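Glypican-1 (Homo sapiens, PDB 4YWT) carries heparan sulfate chains at the cell surface, through which it binds alpha-4 (V) collagen and takes part in Schwann cell myelination. Local coordinates at residues Gln389-Trp392 and Ile393-Gly397. The protein carries 3 engineered substitutions. Residues are numbered along the deposited sequence; the frame is centred on the assembly and turned at random.
Sequences QDFW and ISLPG. With CA (calcium ion), chain F.
Asp390 O accepts two backbone N-H groups from the turn that follows it. Ser394 N makes a hydrogen bond of 2.8 Å to Asp390 O. Ile393 N makes a second one of 3.2 Å to Asp390 O. Phe391 O receives weak bonds from Ser394 N and Leu395 N. The backbone bonds form the first turn of helix 391-404. Phe391 O also accepts a water that sits 2.9 Å from Phe391 O and reaches Ser394 OG. The helix kinks where the N atoms of Pro396 and Gly397 make no bond to the turn before; Pro396 has no N-H to give.

The Asp390 carboxylate turns from this carbonyl to a calcium ion. Its CG stands between the backbone N and C (chi1 58°), and OD1 and OD2 both bind the metal at 2.4 Å. Three waters and Asp387 O complete its six ligand atoms. The metal thus joins the end of helix 373-387 to the start of the next helix in the largely alpha-helical glypican core. The carboxylate of Asp390 probably offsets part of the calcium charge.

Toward helix 70-129, Leu395 CD2 lies over one face of the Phe391 ring, offset toward the rim and 4.2 Å from its centroid, a CH-pi contact; Phe391 CZ is its nearest ring atom at 3.9 Å. Phe391 CD2 sits over the centre of one face of the Trp392 ring. Leu395 CD1 approaches Trp392 CE3 obliquely at 4.4 Å. Phe391 and Leu395 pack on helix 70-129. Trp392 reaches helix 204-236 and meets Trp289 edge-to-face. Ile393 CG1 packs 3.3 Å from Asp390 O, and its side chain touches Arg290 of helix 286-299.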
loop_
_atom_site.group_PDB
_atom_site.type_symbol
_atom_site.label_atom_id
_atom_site.label_comp_id
_atom_site.label_asym_id
_atom_site.label_seq_id
_atom_site.Cartn_x
_atom_site.Cartn_y
_atom_site.Cartn_z
ATOM N N GLN A 389 8.960 -1.363 1.129
ATOM C CA GLN A 389 8.795 -2.783 1.423
ATOM C C GLN A 389 9.491 -3.151 2.732
ATOM O O GLN A 389 9.173 -4.168 3.347
ATOM C CB GLN A 389 9.336 -3.644 0.278
ATOM C CG GLN A 389 10.766 -3.329 -0.117
ATOM C CD GLN A 389 11.256 -4.188 -1.265
ATOM O OE1 GLN A 389 10.615 -5.170 -1.637
ATOM N NE2 GLN A 389 12.397 -3.821 -1.833
ATOM N N ASP A 390 10.436 -2.313 3.150
ATOM C CA ASP A 390 11.218 -2.564 4.358
ATOM C C ASP A 390 10.649 -1.852 5.578
ATOM O O ASP A 390 11.245 -1.885 6.652
ATOM C CB ASP A 390 12.675 -2.132 4.152
ATOM C CG ASP A 390 12.811 -0.654 3.776
ATOM O OD1 ASP A 390 11.812 0.096 3.842
ATOM O OD2 ASP A 390 13.933 -0.235 3.421
ATOM N N PHE A 391 9.501 -1.207 5.396
ATOM C CA PHE A 391 8.938 -0.280 6.378
ATOM C C PHE A 391 8.915 -0.812 7.813
ATOM O O PHE A 391 9.522 -0.228 8.727
ATOM C CB PHE A 391 7.517 0.101 5.952
ATOM C CG PHE A 391 6.895 1.170 6.800
ATOM C CD1 PHE A 391 7.334 2.481 6.712
ATOM C CD2 PHE A 391 5.868 0.869 7.680
ATOM C CE1 PHE A 391 6.765 3.473 7.489
ATOM C CE2 PHE A 391 5.294 1.856 8.459
ATOM C CZ PHE A 391 5.743 3.161 8.363
ATOM N N TRP A 392 8.233 -1.938 7.990
ATOM C CA TRP A 392 7.917 -2.475 9.308
ATOM C C TRP A 392 9.142 -2.893 10.116
ATOM O O TRP A 392 9.071 -3.003 11.338
ATOM C CB TRP A 392 6.960 -3.658 9.157
ATOM C CG TRP A 392 5.713 -3.269 8.441
ATOM C CD1 TRP A 392 5.330 -3.651 7.188
ATOM C CD2 TRP A 392 4.695 -2.384 8.921
ATOM N NE1 TRP A 392 4.127 -3.071 6.865
ATOM C CE2 TRP A 392 3.716 -2.287 7.911
ATOM C CE3 TRP A 392 4.512 -1.670 10.109
ATOM C CZ2 TRP A 392 2.572 -1.506 8.054
ATOM C CZ3 TRP A 392 3.378 -0.896 10.249
ATOM C CH2 TRP A 392 2.421 -0.819 9.228
ATOM N N ILE A 393 10.262 -3.122 9.440
ATOM C CA ILE A 393 11.497 -3.447 10.139
ATOM C C ILE A 393 12.484 -2.285 10.086
ATOM O O ILE A 393 13.465 -2.261 10.827
ATOM C CB ILE A 393 12.172 -4.698 9.560
ATOM C CG1 ILE A 393 12.708 -4.413 8.159
ATOM C CG2 ILE A 393 11.204 -5.874 9.553
ATOM C CD1 ILE A 393 13.690 -5.438 7.682
ATOM N N SER A 394 12.226 -1.324 9.205
ATOM C CA SER A 394 13.091 -0.158 9.103
ATOM C C SER A 394 12.661 0.908 10.101
ATOM O O SER A 394 13.383 1.880 10.320
ATOM C CB SER A 394 13.079 0.415 7.685
ATOM O OG SER A 394 11.872 1.110 7.431
ATOM N N LEU A 395 11.483 0.726 10.695
ATOM C CA LEU A 395 10.985 1.661 11.712
ATOM C C LEU A 395 12.004 2.029 12.811
ATOM O O LEU A 395 12.238 3.218 13.046
ATOM C CB LEU A 395 9.713 1.107 12.366
ATOM C CG LEU A 395 8.392 1.335 11.636
ATOM C CD1 LEU A 395 7.231 0.832 12.480
ATOM C CD2 LEU A 395 8.220 2.806 11.304
ATOM N N PRO A 396 12.617 1.030 13.484
ATOM C CA PRO A 396 13.530 1.418 14.568
ATOM C C PRO A 396 14.747 2.194 14.071
ATOM O O PRO A 396 15.133 3.185 14.686
ATOM C CB PRO A 396 13.962 0.072 15.169
ATOM C CG PRO A 396 12.944 -0.912 14.700
ATOM C CD PRO A 396 12.545 -0.435 13.346
ATOM N N GLY A 397 15.332 1.741 12.967
ATOM C CA GLY A 397 16.501 2.383 12.398
ATOM C C GLY A 397 16.263 3.833 12.023
ATOM O O GLY A 397 17.071 4.704 12.343
HETATM CA CA CA F . 12.954 1.760 2.617
HETATM O O HOH W 1 10.164 2.612 8.576
HETATM O O HOH W 2 13.338 2.843 4.715
HETATM O O HOH W 3 11.323 2.660 4.117
HETATM O O HOH W 4 13.300 0.188 0.852
#